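Local coordinates for protein putative tryptophan halogenase (Xanthomonas campestris pv. campestris, PDB 6Y1W) that is a flavin-dependent halogenase, probably using reduced FAD to halogenate an aromatic substrate, as in the tryptophan halogenases to which it is related, at residues L343-E347 with F391-Y396; S241-F245 with C410-P416; P278-R282 with C500-P505; Q79-Q85 with L169-F173. All coordinates share one frame; numbering follows the deposited sequence.

Contact 1 (L343-E347 with F391-Y396); sequences LEPIE and FVILHY
The imidazole of His395 takes Glu347 at its edge, OE2 lying nearly in the ring plane, while Phe94 of strand 91-99 stacks on the ring. Carboxylate and imidazole are almost coplanar, with 17° between their planes, and His395 NE2 donates to Glu347 OE2 over 2.6 Å in a nearly straight bond (164°). The oxygen uses its anti lone pair for this. The same OE2 also lies at the edge of the Phe391 ring, 3.6 Å from Phe391 CE2, but here the carboxylate stands almost upright to the ring, one face of which is touched by Leu394 CD2 and which stacks with Phe440. At the edge of Tyr396 comes the carboxylate of Glu344, and Tyr396 OH donates to Glu344 OE1 on its syn side at 2.5 Å.

The loop 343-347 between strand 341-342 and helix 350-363 lies against the last turns of helix 371-397, in the interior of the halogenase. Glu347 is predicted to bind tryptophan, and its side chain lies about 6 Å from that of Lys89, the predicted catalytic lysine. His106 is a second hydrogen-bond partner of Glu347 OE2, and Gln452 holds His395 ND1, so the histidine is gripped at both nitrogens.

Between the two acids in sequence, Ile346 contributes the apolar part of the contact. Its CG1 is anti to the backbone N (chi1 -174°), which carries CD1 alongside His395, 3.5 Å from His395 CB, while the CG2 branch meets Val392 CG1 at 3.8 Å. Trp273 donates a further hydrogen bond to Glu344 OE1.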
loop_
_atom_site.group_PDB
_atom_site.type_symbol
_atom_site.label_atom_id
_atom_site.label_comp_id
_atom_site.label_asym_id
_atom_site.label_seq_id
_atom_site.Cartn_x
_atom_site.Cartn_y
_atom_site.Cartn_z
ATOM N N LEU A 343 15.423 -16.853 -3.080
ATOM C CA LEU A 343 15.677 -16.727 -1.650
ATOM C C LEU A 343 15.391 -18.067 -0.998
ATOM O O LEU A 343 14.463 -18.770 -1.396
ATOM C CB LEU A 343 14.804 -15.656 -1.013
ATOM C CG LEU A 343 15.207 -14.234 -1.408
ATOM C CD1 LEU A 343 14.156 -13.239 -0.995
ATOM C CD2 LEU A 343 16.530 -13.907 -0.652
ATOM N N GLU A 344 16.177 -18.412 0.029
ATOM C CA GLU A 344 15.960 -19.676 0.729
ATOM C C GLU A 344 14.555 -19.763 1.348
ATOM O O GLU A 344 13.904 -18.741 1.605
ATOM C CB GLU A 344 17.018 -19.817 1.822
ATOM C CG GLU A 344 16.780 -18.878 2.992
ATOM C CD GLU A 344 18.036 -18.715 3.827
ATOM O OE1 GLU A 344 18.284 -19.571 4.726
ATOM O OE2 GLU A 344 18.802 -17.773 3.537
ATOM N N PRO A 345 14.046 -21.008 1.594
ATOM C CA PRO A 345 12.622 -21.157 1.976
ATOM C C PRO A 345 12.317 -20.903 3.436
ATOM O O PRO A 345 11.381 -21.501 3.997
ATOM C CB PRO A 345 12.317 -22.619 1.603
ATOM C CG PRO A 345 13.626 -23.318 1.817
ATOM C CD PRO A 345 14.669 -22.306 1.291
ATOM N N ILE A 346 13.070 -19.987 4.053
ATOM C CA ILE A 346 12.924 -19.742 5.482
ATOM C C ILE A 346 11.572 -19.132 5.823
ATOM O O ILE A 346 11.067 -19.333 6.931
ATOM C CB ILE A 346 14.085 -18.857 5.955
ATOM C CG1 ILE A 346 14.079 -18.690 7.466
ATOM C CG2 ILE A 346 13.991 -17.440 5.338
ATOM C CD1 ILE A 346 15.322 -17.916 7.960
ATOM N N GLU A 347 10.951 -18.396 4.889
ATOM C CA GLU A 347 9.612 -17.850 5.081
ATOM C C GLU A 347 8.655 -18.321 3.985
ATOM O O GLU A 347 7.649 -17.665 3.718
ATOM C CB GLU A 347 9.633 -16.310 5.135
ATOM C CG GLU A 347 10.160 -15.754 6.475
ATOM C CD GLU A 347 9.163 -15.881 7.624
ATOM O OE1 GLU A 347 7.965 -16.183 7.379
ATOM O OE2 GLU A 347 9.589 -15.686 8.828
ATOM N N PHE A 391 13.606 -9.185 4.960
ATOM C CA PHE A 391 13.012 -9.967 6.030
ATOM C C PHE A 391 13.772 -11.279 6.245
ATOM O O PHE A 391 13.883 -11.762 7.386
ATOM C CB PHE A 391 11.534 -10.238 5.703
ATOM C CG PHE A 391 10.692 -10.531 6.944
ATOM C CD1 PHE A 391 10.092 -9.490 7.639
ATOM C CD2 PHE A 391 10.513 -11.845 7.395
ATOM C CE1 PHE A 391 9.323 -9.759 8.789
ATOM C CE2 PHE A 391 9.757 -12.117 8.514
ATOM C CZ PHE A 391 9.153 -11.081 9.219
ATOM N N VAL A 392 14.281 -11.879 5.162
ATOM C CA VAL A 392 15.109 -13.069 5.287
ATOM C C VAL A 392 16.405 -12.717 6.002
ATOM O O VAL A 392 16.828 -13.421 6.929
ATOM C CB VAL A 392 15.347 -13.678 3.897
ATOM C CG1 VAL A 392 16.412 -14.818 3.939
ATOM C CG2 VAL A 392 14.004 -14.161 3.292
ATOM N N ILE A 393 17.010 -11.578 5.633
ATOM C CA ILE A 393 18.231 -11.138 6.322
ATOM C C ILE A 393 17.981 -10.927 7.801
ATOM O O ILE A 393 18.819 -11.293 8.653
ATOM C CB ILE A 393 18.768 -9.853 5.679
ATOM C CG1 ILE A 393 19.245 -10.144 4.262
ATOM C CG2 ILE A 393 19.982 -9.337 6.468
ATOM C CD1 ILE A 393 19.508 -8.876 3.434
ATOM N N LEU A 394 16.817 -10.364 8.141
ATOM C CA LEU A 394 16.465 -10.158 9.536
ATOM C C LEU A 394 16.605 -11.434 10.366
ATOM O O LEU A 394 17.098 -11.394 11.502
ATOM C CB LEU A 394 15.035 -9.630 9.594
ATOM C CG LEU A 394 14.404 -9.602 10.965
ATOM C CD1 LEU A 394 15.129 -8.639 11.938
ATOM C CD2 LEU A 394 12.950 -9.202 10.834
ATOM N N HIS A 395 16.209 -12.581 9.805
ATOM C CA HIS A 395 16.272 -13.826 10.577
ATOM C C HIS A 395 17.700 -14.177 10.993
ATOM O O HIS A 395 17.899 -14.745 12.072
ATOM C CB HIS A 395 15.667 -14.965 9.756
ATOM C CG HIS A 395 14.182 -15.098 9.920
ATOM N ND1 HIS A 395 13.602 -15.364 11.150
ATOM C CD2 HIS A 395 13.163 -15.000 9.026
ATOM C CE1 HIS A 395 12.284 -15.437 11.001
ATOM N NE2 HIS A 395 11.992 -15.232 9.725
ATOM N N TYR A 396 18.687 -13.873 10.149
ATOM C CA TYR A 396 20.077 -14.195 10.450
ATOM C C TYR A 396 20.740 -13.115 11.289
ATOM O O TYR A 396 21.612 -13.436 12.111
ATOM C CB TYR A 396 20.876 -14.388 9.155
ATOM C CG TYR A 396 20.567 -15.702 8.485
ATOM C CD1 TYR A 396 21.130 -16.874 8.952
ATOM C CD2 TYR A 396 19.717 -15.770 7.370
ATOM C CE1 TYR A 396 20.882 -18.100 8.344
ATOM C CE2 TYR A 396 19.454 -17.013 6.770
ATOM C CZ TYR A 396 20.053 -18.157 7.260
ATOM O OH TYR A 396 19.845 -19.388 6.693
#

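Contact 2 (S241-F245 with C410-P416); sequences SRWLF and CASMEIP
Trp243 and Pro416 make the main apolar contact, a CH-pi interaction in which the proline lies over one face of the indole. Pro416 CD is 3.7 Å from the centroid of the five-membered ring and 16° off its normal, and Pro416 CG lies 3.6 Å from Trp243 CE2. Arg242 CG covers the opposite face, so the indole is held between an aliphatic chain and a proline ring. CG of Trp243 is anti to the carbonyl carbon (chi1 -61°), a setting that brings the ring edge up to the 410-416 backbone, with Trp243 CD1 3.1 Å from Glu414 O, near the ring plane.

Sulfur-aromatic contacts gather at Phe245. Cys410 SG and Met413 SD both approach its ring obliquely, the former 3.8 Å from Phe245 CE2 and the latter 3.9 Å from Phe245 CZ. The thioether of Met413 also reaches back to the tryptophan backbone, its CE 3.4 Å from Trp243 O.

Polar linkage is indirect: one water donates to both Arg242 O, at 2.9 Å, and Glu414 O, at 2.7 Å.

The loop before strand 248-254 is in this way fastened to the end of helix 405-412 and to the turn leading to Pro416, the N-cap residue of helix 417-429. Carbon, sulfur and aromatic surfaces make up most of the join, and a water rather than a direct hydrogen bond links the two backbones, so the contact is mainly apolar.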
loop_
_atom_site.group_PDB
_atom_site.type_symbol
_atom_site.label_atom_id
_atom_site.label_comp_id
_atom_site.label_asym_id
_atom_site.label_seq_id
_atom_site.Cartn_x
_atom_site.Cartn_y
_atom_site.Cartn_z
ATOM N N SER A 241 24.849 -12.569 -1.690
ATOM C CA SER A 241 25.613 -13.445 -0.792
ATOM C C SER A 241 26.421 -12.671 0.258
ATOM O O SER A 241 26.812 -13.266 1.279
ATOM C CB SER A 241 26.502 -14.394 -1.607
ATOM O OG SER A 241 27.547 -13.694 -2.263
ATOM N N ARG A 242 26.618 -11.347 0.100
ATOM C CA ARG A 242 27.217 -10.576 1.196
ATOM C C ARG A 242 26.343 -10.545 2.442
ATOM O O ARG A 242 26.857 -10.304 3.540
ATOM C CB ARG A 242 27.526 -9.113 0.777
ATOM C CG ARG A 242 26.288 -8.197 0.554
ATOM C CD ARG A 242 26.683 -6.761 0.078
ATOM N NE ARG A 242 27.698 -6.777 -0.976
ATOM C CZ ARG A 242 28.958 -6.361 -0.831
ATOM N NH1 ARG A 242 29.798 -6.421 -1.852
ATOM N NH2 ARG A 242 29.384 -5.890 0.333
ATOM N N TRP A 243 25.023 -10.790 2.302
ATOM C CA TRP A 243 24.111 -10.769 3.442
ATOM C C TRP A 243 23.562 -12.139 3.801
ATOM O O TRP A 243 23.077 -12.315 4.923
ATOM C CB TRP A 243 22.905 -9.868 3.164
ATOM C CG TRP A 243 23.270 -8.422 2.903
ATOM C CD1 TRP A 243 23.980 -7.593 3.736
ATOM C CD2 TRP A 243 22.935 -7.657 1.740
ATOM N NE1 TRP A 243 24.098 -6.332 3.148
ATOM C CE2 TRP A 243 23.470 -6.357 1.924
ATOM C CE3 TRP A 243 22.234 -7.945 0.556
ATOM C CZ2 TRP A 243 23.329 -5.342 0.966
ATOM C CZ3 TRP A 243 22.086 -6.920 -0.406
ATOM C CH2 TRP A 243 22.631 -5.636 -0.180
ATOM N N LEU A 244 23.557 -13.073 2.859
ATOM C CA LEU A 244 22.858 -14.348 3.013
ATOM C C LEU A 244 23.832 -15.430 2.583
ATOM O O LEU A 244 24.191 -15.501 1.407
ATOM C CB LEU A 244 21.572 -14.368 2.166
ATOM C CG LEU A 244 20.497 -13.397 2.690
ATOM C CD1 LEU A 244 19.358 -13.336 1.639
ATOM C CD2 LEU A 244 20.008 -13.876 4.075
ATOM N N PHE A 245 24.257 -16.272 3.536
ATOM C CA PHE A 245 25.394 -17.160 3.300
ATOM C C PHE A 245 25.021 -18.566 2.832
ATOM O O PHE A 245 25.899 -19.303 2.363
ATOM C CB PHE A 245 26.249 -17.297 4.586
ATOM C CG PHE A 245 26.623 -15.974 5.214
ATOM C CD1 PHE A 245 26.712 -14.805 4.462
ATOM C CD2 PHE A 245 26.871 -15.906 6.582
ATOM C CE1 PHE A 245 27.055 -13.577 5.081
ATOM C CE2 PHE A 245 27.211 -14.701 7.188
ATOM C CZ PHE A 245 27.303 -13.549 6.444
ATOM N N CYS A 410 27.021 -13.533 11.027
ATOM C CA CYS A 410 25.667 -13.036 10.741
ATOM C C CYS A 410 25.324 -11.839 11.618
ATOM O O CYS A 410 24.682 -10.881 11.170
ATOM C CB CYS A 410 24.617 -14.140 10.975
ATOM S SG CYS A 410 24.600 -15.518 9.817
ATOM N N ALA A 411 25.724 -11.885 12.891
ATOM C CA ALA A 411 25.367 -10.816 13.815
ATOM C C ALA A 411 26.154 -9.537 13.546
ATOM O O ALA A 411 25.671 -8.438 13.857
ATOM C CB ALA A 411 25.587 -11.301 15.254
ATOM N N SER A 412 27.356 -9.657 12.986
ATOM C CA SER A 412 28.264 -8.512 12.862
ATOM C C SER A 412 28.316 -7.925 11.453
ATOM O O SER A 412 28.864 -6.826 11.277
ATOM C CB SER A 412 29.677 -8.936 13.310
ATOM O OG SER A 412 30.289 -9.763 12.336
ATOM N N MET A 413 27.722 -8.588 10.465
ATOM C CA MET A 413 27.804 -8.136 9.074
ATOM C C MET A 413 27.106 -6.790 8.894
ATOM O O MET A 413 26.155 -6.453 9.610
ATOM C CB MET A 413 27.166 -9.188 8.154
ATOM C CG MET A 413 25.676 -9.320 8.344
ATOM S SD MET A 413 24.950 -10.538 7.189
ATOM C CE MET A 413 23.318 -10.656 7.856
ATOM N N GLU A 414 27.544 -6.029 7.883
ATOM C CA GLU A 414 26.761 -4.875 7.459
ATOM C C GLU A 414 25.466 -5.348 6.794
ATOM O O GLU A 414 25.421 -6.434 6.226
ATOM C CB GLU A 414 27.556 -4.027 6.472
ATOM C CG GLU A 414 28.856 -3.501 7.051
ATOM C CD GLU A 414 28.629 -2.633 8.275
ATOM O OE1 GLU A 414 27.857 -1.651 8.174
ATOM O OE2 GLU A 414 29.211 -2.940 9.343
ATOM N N ILE A 415 24.413 -4.544 6.924
ATOM C CA ILE A 415 23.101 -4.908 6.376
ATOM C C ILE A 415 22.549 -3.759 5.538
ATOM O O ILE A 415 22.996 -2.604 5.654
ATOM C CB ILE A 415 22.105 -5.282 7.493
ATOM C CG1 ILE A 415 22.007 -4.151 8.534
ATOM C CG2 ILE A 415 22.527 -6.657 8.071
ATOM C CD1 ILE A 415 20.742 -4.241 9.476
ATOM N N PRO A 416 21.554 -4.037 4.693
ATOM C CA PRO A 416 20.943 -2.948 3.911
ATOM C C PRO A 416 20.360 -1.881 4.817
ATOM O O PRO A 416 19.755 -2.172 5.852
ATOM C CB PRO A 416 19.843 -3.645 3.100
ATOM C CG PRO A 416 20.241 -5.093 3.056
ATOM C CD PRO A 416 20.923 -5.333 4.403
HETATM O O HOH W 1 27.316 -7.646 4.661
#

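Contact 3 (P278-R282 with C500-P505); sequences PLQHR and CPAPAP. With BUD ((2S,3S)-butane-2,3-diol), chain L.
Gln280 and His281, neighbours in the loop 278-282, both reach toward the chain that follows helix 492-499, yet they meet it differently. Gln280 uses both ends of its amide on the backbone: Ala502 N donates to Gln280 OE1 at 2.8 Å, and Gln280 NE2 donates to Cys500 O at 2.9 Å. Both bonds are nearly straight, and Cys500 O lies close to the amide plane. With the chain extended beyond CG (chi2 -164°), the amide is carried out to span Pro501. Gln280 NE2 has a second acceptor in Ala86 O, so these bonds fix the rotation of the terminal amide.

His281 sets its ring edge against one residue and its face against another. His281 NE2 donates to Ala502 O over 2.9 Å, the oxygen lying near the ring plane while the nitrogen stands above the carbonyl plane. Ala504 CA sits over the ring centre in a CH-pi contact, 3.5 Å from the centroid of the His281 ring and 11° off the ring normal.

The loop is the hairpin connection between antiparallel strands 272-278 and 283-289 of the seven-stranded mixed sheet, closed by a backbone hydrogen bond from Leu279 N to Arg282 O at 2.9 Å. The C-terminal tail therefore runs across the tip of this hairpin.

Pro505 continues the packing, its CD 3.7 Å from His281 CB. On the loop's far end Arg282 lies between Leu279 and a bound butanediol: Leu279 CD1 covers one guanidinium face and the diol carbons lie over the other. Asp166 makes a salt bridge with Arg282 NH2.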
loop_
_atom_site.group_PDB
_atom_site.type_symbol
_atom_site.label_atom_id
_atom_site.label_comp_id
_atom_site.label_asym_id
_atom_site.label_seq_id
_atom_site.Cartn_x
_atom_site.Cartn_y
_atom_site.Cartn_z
ATOM N N PRO A 278 4.888 -31.141 7.251
ATOM C CA PRO A 278 4.014 -32.318 7.263
ATOM C C PRO A 278 3.099 -32.385 6.056
ATOM O O PRO A 278 2.376 -31.419 5.768
ATOM C CB PRO A 278 3.194 -32.127 8.549
ATOM C CG PRO A 278 2.987 -30.620 8.596
ATOM C CD PRO A 278 4.370 -30.075 8.143
ATOM N N LEU A 279 3.080 -33.538 5.371
ATOM C CA LEU A 279 2.075 -33.856 4.360
ATOM C C LEU A 279 1.122 -34.900 4.946
ATOM O O LEU A 279 1.281 -35.333 6.098
ATOM C CB LEU A 279 2.743 -34.341 3.070
ATOM C CG LEU A 279 3.645 -33.267 2.442
ATOM C CD1 LEU A 279 4.298 -33.848 1.181
ATOM C CD2 LEU A 279 2.886 -31.982 2.110
ATOM N N GLN A 280 0.105 -35.291 4.175
ATOM C CA GLN A 280 -0.911 -36.157 4.795
ATOM C C GLN A 280 -0.366 -37.531 5.165
ATOM O O GLN A 280 -0.834 -38.126 6.154
ATOM C CB GLN A 280 -2.116 -36.304 3.861
ATOM C CG GLN A 280 -2.998 -35.047 3.884
ATOM C CD GLN A 280 -4.396 -35.272 3.279
ATOM O OE1 GLN A 280 -5.003 -36.353 3.423
ATOM N NE2 GLN A 280 -4.915 -34.244 2.603
ATOM N N HIS A 281 0.648 -38.037 4.441
ATOM C CA HIS A 281 1.126 -39.395 4.694
ATOM C C HIS A 281 2.625 -39.504 4.708
ATOM O O HIS A 281 3.144 -40.623 4.577
ATOM C CB HIS A 281 0.562 -40.382 3.662
ATOM C CG HIS A 281 -0.933 -40.413 3.675
ATOM N ND1 HIS A 281 -1.664 -41.067 4.657
ATOM C CD2 HIS A 281 -1.831 -39.868 2.831
ATOM C CE1 HIS A 281 -2.954 -40.895 4.418
ATOM N NE2 HIS A 281 -3.082 -40.192 3.305
ATOM N N ARG A 282 3.341 -38.379 4.782
ATOM C CA ARG A 282 4.791 -38.388 4.929
ATOM C C ARG A 282 5.209 -37.006 5.424
ATOM O O ARG A 282 4.379 -36.101 5.577
ATOM C CB ARG A 282 5.480 -38.754 3.610
ATOM C CG ARG A 282 5.471 -37.617 2.614
ATOM C CD ARG A 282 6.318 -37.969 1.364
ATOM N NE ARG A 282 6.743 -36.773 0.635
ATOM C CZ ARG A 282 6.099 -36.298 -0.433
ATOM N NH1 ARG A 282 5.019 -36.924 -0.877
ATOM N NH2 ARG A 282 6.544 -35.201 -1.058
ATOM N N CYS A 500 -10.583 -33.021 3.184
ATOM C CA CYS A 500 -9.787 -33.177 1.990
ATOM C C CYS A 500 -8.902 -34.405 2.069
ATOM O O CYS A 500 -7.713 -34.307 1.782
ATOM C CB CYS A 500 -8.955 -31.898 1.769
ATOM S SG CYS A 500 -7.852 -31.504 3.153
ATOM N N PRO A 501 -9.438 -35.583 2.415
ATOM C CA PRO A 501 -8.576 -36.769 2.556
ATOM C C PRO A 501 -7.917 -37.182 1.245
ATOM O O PRO A 501 -8.564 -37.306 0.190
ATOM C CB PRO A 501 -9.545 -37.847 3.079
ATOM C CG PRO A 501 -10.874 -37.408 2.614
ATOM C CD PRO A 501 -10.853 -35.898 2.719
ATOM N N ALA A 502 -6.576 -37.326 1.300
ATOM C CA ALA A 502 -5.753 -37.815 0.209
ATOM C C ALA A 502 -5.518 -39.307 0.398
ATOM O O ALA A 502 -5.365 -39.769 1.529
ATOM C CB ALA A 502 -4.385 -37.113 0.163
ATOM N N PRO A 503 -5.451 -40.060 -0.691
ATOM C CA PRO A 503 -5.194 -41.503 -0.562
ATOM C C PRO A 503 -3.773 -41.788 -0.081
ATOM O O PRO A 503 -2.801 -41.197 -0.559
ATOM C CB PRO A 503 -5.408 -42.023 -1.991
ATOM C CG PRO A 503 -5.113 -40.851 -2.868
ATOM C CD PRO A 503 -5.595 -39.629 -2.092
ATOM N N ALA A 504 -3.644 -42.703 0.856
ATOM C CA ALA A 504 -2.299 -43.045 1.321
ATOM C C ALA A 504 -1.538 -43.744 0.197
ATOM O O ALA A 504 -2.079 -44.652 -0.438
ATOM C CB ALA A 504 -2.335 -43.955 2.562
ATOM N N PRO A 505 -0.297 -43.360 -0.086
ATOM C CA PRO A 505 0.468 -44.084 -1.100
ATOM C C PRO A 505 0.521 -45.564 -0.759
ATOM O O PRO A 505 0.643 -45.933 0.421
ATOM C CB PRO A 505 1.857 -43.437 -1.018
ATOM C CG PRO A 505 1.525 -41.977 -0.551
ATOM C CD PRO A 505 0.360 -42.115 0.377
HETATM C C1 BUD L . 9.102 -40.020 -4.277
HETATM O O1 BUD L . 6.794 -40.545 -4.688
HETATM C C2 BUD L . 7.803 -40.564 -3.697
HETATM O O2 BUD L . 6.245 -40.305 -1.928
HETATM C C3 BUD L . 7.348 -39.699 -2.532
HETATM C C4 BUD L . 8.458 -39.660 -1.489
#

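Contact 4 (Q79-Q85 with L169-F173); sequences QFMAATQ and LYARF
Apolar helix-to-helix packing joins the C-terminal end of helix 77-83 to the start of helix 167-180, near one end of strand 162-166. The axes of segments 79-83 and 169-173, taken N to C, make an angle of 132° and approach to 9.8 Å. Phe173 carries much of the contact: with CG anti to the backbone N (chi1 176°), its ring projects against the first helix, where Phe80 CA lies over one face and Ala83 CB comes within 3.7 Å of Phe173 CD1. Gln79 OE1 reaches the ring edge, 3.6 Å from Phe173 CE1.

Deeper in, the rings of Phe80 and Tyr170 meet obliquely, Phe80 CE1 lying 3.5 Å from Tyr170 CD1. Thr84 turns its methyl to the second helix, with CG2 3.5 Å from Tyr170 CA, while its hydroxyl donates to Phe80 O at 2.9 Å in the last turn of its own helix. A water donates to Ala83 O and Leu169 O, linking the two backbones.

His70 hydrogen-bonds Tyr170 OH, and the tyrosine side chain lies about 4 Å from that of Thr26. That residue belongs to the predicted FAD site, at the glycine-rich turn of a Rossmann-type nucleotide-binding fold, so this helix pair borders the probable flavin pocket.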
loop_
_atom_site.group_PDB
_atom_site.type_symbol
_atom_site.label_atom_id
_atom_site.label_comp_id
_atom_site.label_asym_id
_atom_site.label_seq_id
_atom_site.Cartn_x
_atom_site.Cartn_y
_atom_site.Cartn_z
ATOM N N GLN A 79 -10.428 -30.131 -3.420
ATOM C CA GLN A 79 -9.957 -30.974 -4.518
ATOM C C GLN A 79 -8.458 -30.819 -4.721
ATOM O O GLN A 79 -7.720 -31.809 -4.839
ATOM C CB GLN A 79 -10.737 -30.600 -5.781
ATOM C CG GLN A 79 -10.313 -31.207 -7.077
ATOM C CD GLN A 79 -10.978 -30.448 -8.237
ATOM O OE1 GLN A 79 -10.334 -30.104 -9.222
ATOM N NE2 GLN A 79 -12.263 -30.140 -8.080
ATOM N N PHE A 80 -7.989 -29.562 -4.714
ATOM C CA PHE A 80 -6.561 -29.286 -4.817
ATOM C C PHE A 80 -5.780 -29.954 -3.676
ATOM O O PHE A 80 -4.734 -30.560 -3.907
ATOM C CB PHE A 80 -6.364 -27.754 -4.826
ATOM C CG PHE A 80 -5.138 -27.302 -4.075
ATOM C CD1 PHE A 80 -3.855 -27.604 -4.577
ATOM C CD2 PHE A 80 -5.257 -26.602 -2.887
ATOM C CE1 PHE A 80 -2.712 -27.213 -3.885
ATOM C CE2 PHE A 80 -4.112 -26.201 -2.183
ATOM C CZ PHE A 80 -2.865 -26.525 -2.665
ATOM N N MET A 81 -6.275 -29.845 -2.426
ATOM C CA MET A 81 -5.528 -30.392 -1.288
ATOM C C MET A 81 -5.469 -31.919 -1.337
ATOM O O MET A 81 -4.414 -32.530 -1.092
ATOM C CB MET A 81 -6.162 -29.919 0.019
ATOM C CG MET A 81 -5.923 -28.432 0.289
ATOM S SD MET A 81 -6.474 -27.937 1.932
ATOM C CE MET A 81 -5.205 -28.711 2.994
ATOM N N ALA A 82 -6.596 -32.558 -1.648
ATOM C CA ALA A 82 -6.589 -34.013 -1.741
ATOM C C ALA A 82 -5.665 -34.484 -2.852
ATOM O O ALA A 82 -4.999 -35.511 -2.710
ATOM C CB ALA A 82 -8.003 -34.524 -2.017
ATOM N N ALA A 83 -5.582 -33.724 -3.945
ATOM C CA ALA A 83 -4.746 -34.112 -5.067
ATOM C C ALA A 83 -3.265 -33.876 -4.824
ATOM O O ALA A 83 -2.452 -34.460 -5.545
ATOM C CB ALA A 83 -5.146 -33.315 -6.319
ATOM N N THR A 84 -2.894 -33.093 -3.804
ATOM C CA THR A 84 -1.496 -32.748 -3.601
ATOM C C THR A 84 -1.002 -33.216 -2.244
ATOM O O THR A 84 0.042 -32.756 -1.790
ATOM C CB THR A 84 -1.269 -31.239 -3.766
ATOM O OG1 THR A 84 -2.058 -30.537 -2.825
ATOM C CG2 THR A 84 -1.647 -30.784 -5.214
ATOM N N GLN A 85 -1.719 -34.155 -1.605
ATOM C CA GLN A 85 -1.352 -34.677 -0.276
ATOM C C GLN A 85 -1.248 -33.558 0.764
ATOM O O GLN A 85 -0.477 -33.669 1.744
ATOM C CB GLN A 85 -0.054 -35.500 -0.320
ATOM C CG GLN A 85 -0.149 -36.725 -1.259
ATOM C CD GLN A 85 -0.875 -37.873 -0.577
ATOM O OE1 GLN A 85 -0.750 -38.081 0.640
ATOM N NE2 GLN A 85 -1.675 -38.610 -1.364
ATOM N N LEU A 169 3.055 -33.067 -7.350
ATOM C CA LEU A 169 1.635 -33.324 -7.551
ATOM C C LEU A 169 0.893 -32.039 -7.865
ATOM O O LEU A 169 -0.057 -32.054 -8.643
ATOM C CB LEU A 169 1.013 -33.978 -6.312
ATOM C CG LEU A 169 1.507 -35.406 -6.045
ATOM C CD1 LEU A 169 0.969 -35.935 -4.751
ATOM C CD2 LEU A 169 1.125 -36.309 -7.229
ATOM N N TYR A 170 1.297 -30.922 -7.267
ATOM C CA TYR A 170 0.634 -29.652 -7.557
ATOM C C TYR A 170 0.846 -29.256 -9.023
ATOM O O TYR A 170 -0.107 -28.872 -9.730
ATOM C CB TYR A 170 1.154 -28.565 -6.593
ATOM C CG TYR A 170 0.521 -27.187 -6.747
ATOM C CD1 TYR A 170 -0.853 -27.042 -6.875
ATOM C CD2 TYR A 170 1.311 -26.032 -6.807
ATOM C CE1 TYR A 170 -1.453 -25.790 -6.999
ATOM C CE2 TYR A 170 0.730 -24.769 -6.926
ATOM C CZ TYR A 170 -0.650 -24.666 -7.015
ATOM O OH TYR A 170 -1.224 -23.421 -7.154
ATOM N N ALA A 171 2.090 -29.366 -9.511
ATOM C CA ALA A 171 2.345 -29.092 -10.925
ATOM C C ALA A 171 1.525 -29.997 -11.840
ATOM O O ALA A 171 1.081 -29.556 -12.902
ATOM C CB ALA A 171 3.850 -29.234 -11.237
ATOM N N ARG A 172 1.361 -31.281 -11.480
ATOM C CA ARG A 172 0.578 -32.181 -12.324
ATOM C C ARG A 172 -0.898 -31.795 -12.308
ATOM O O ARG A 172 -1.561 -31.836 -13.358
ATOM C CB ARG A 172 0.770 -33.635 -11.869
ATOM C CG ARG A 172 0.204 -34.669 -12.864
ATOM C CD ARG A 172 1.059 -34.691 -14.146
ATOM N NE ARG A 172 0.458 -35.475 -15.232
ATOM C CZ ARG A 172 -0.591 -35.085 -15.948
ATOM N NH1 ARG A 172 -1.163 -33.925 -15.687
ATOM N NH2 ARG A 172 -1.071 -35.854 -16.923
ATOM N N PHE A 173 -1.404 -31.364 -11.146
ATOM C CA PHE A 173 -2.774 -30.872 -11.021
ATOM C C PHE A 173 -2.980 -29.644 -11.897
ATOM O O PHE A 173 -3.971 -29.548 -12.635
ATOM C CB PHE A 173 -3.062 -30.577 -9.536
ATOM C CG PHE A 173 -4.397 -29.977 -9.266
ATOM C CD1 PHE A 173 -5.504 -30.792 -8.988
ATOM C CD2 PHE A 173 -4.554 -28.614 -9.203
ATOM C CE1 PHE A 173 -6.755 -30.206 -8.696
ATOM C CE2 PHE A 173 -5.811 -28.035 -8.935
ATOM C CZ PHE A 173 -6.892 -28.832 -8.674
HETATM O O HOH W 2 -1.897 -34.140 -8.703
#

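Overall arrangement
The four contacts form two touching pairs; contact 2 lies on the opposite side of the chain's centre from contacts 3 and 4, and contact 1 nearer the middle. Contacts 1 and 2, with centres 11 Å apart, share the surroundings of helix 371-397, where Ile393 packs on Trp243. Contacts 3 and 4 are also 11 Å apart and meet through Gln85, whose side-chain NE2 probably hydrogen-bonds Pro503 O and whose backbone O probably accepts from Gln280 N. Between the pairs, centres lie 27 to 39 Å apart, with no touch. Along the chain contact 4 closes first; contact 1 is nested within the loops closed by contacts 2 and 3, which cross. The C-terminal tail is thereby joined to the end of helix 77-83.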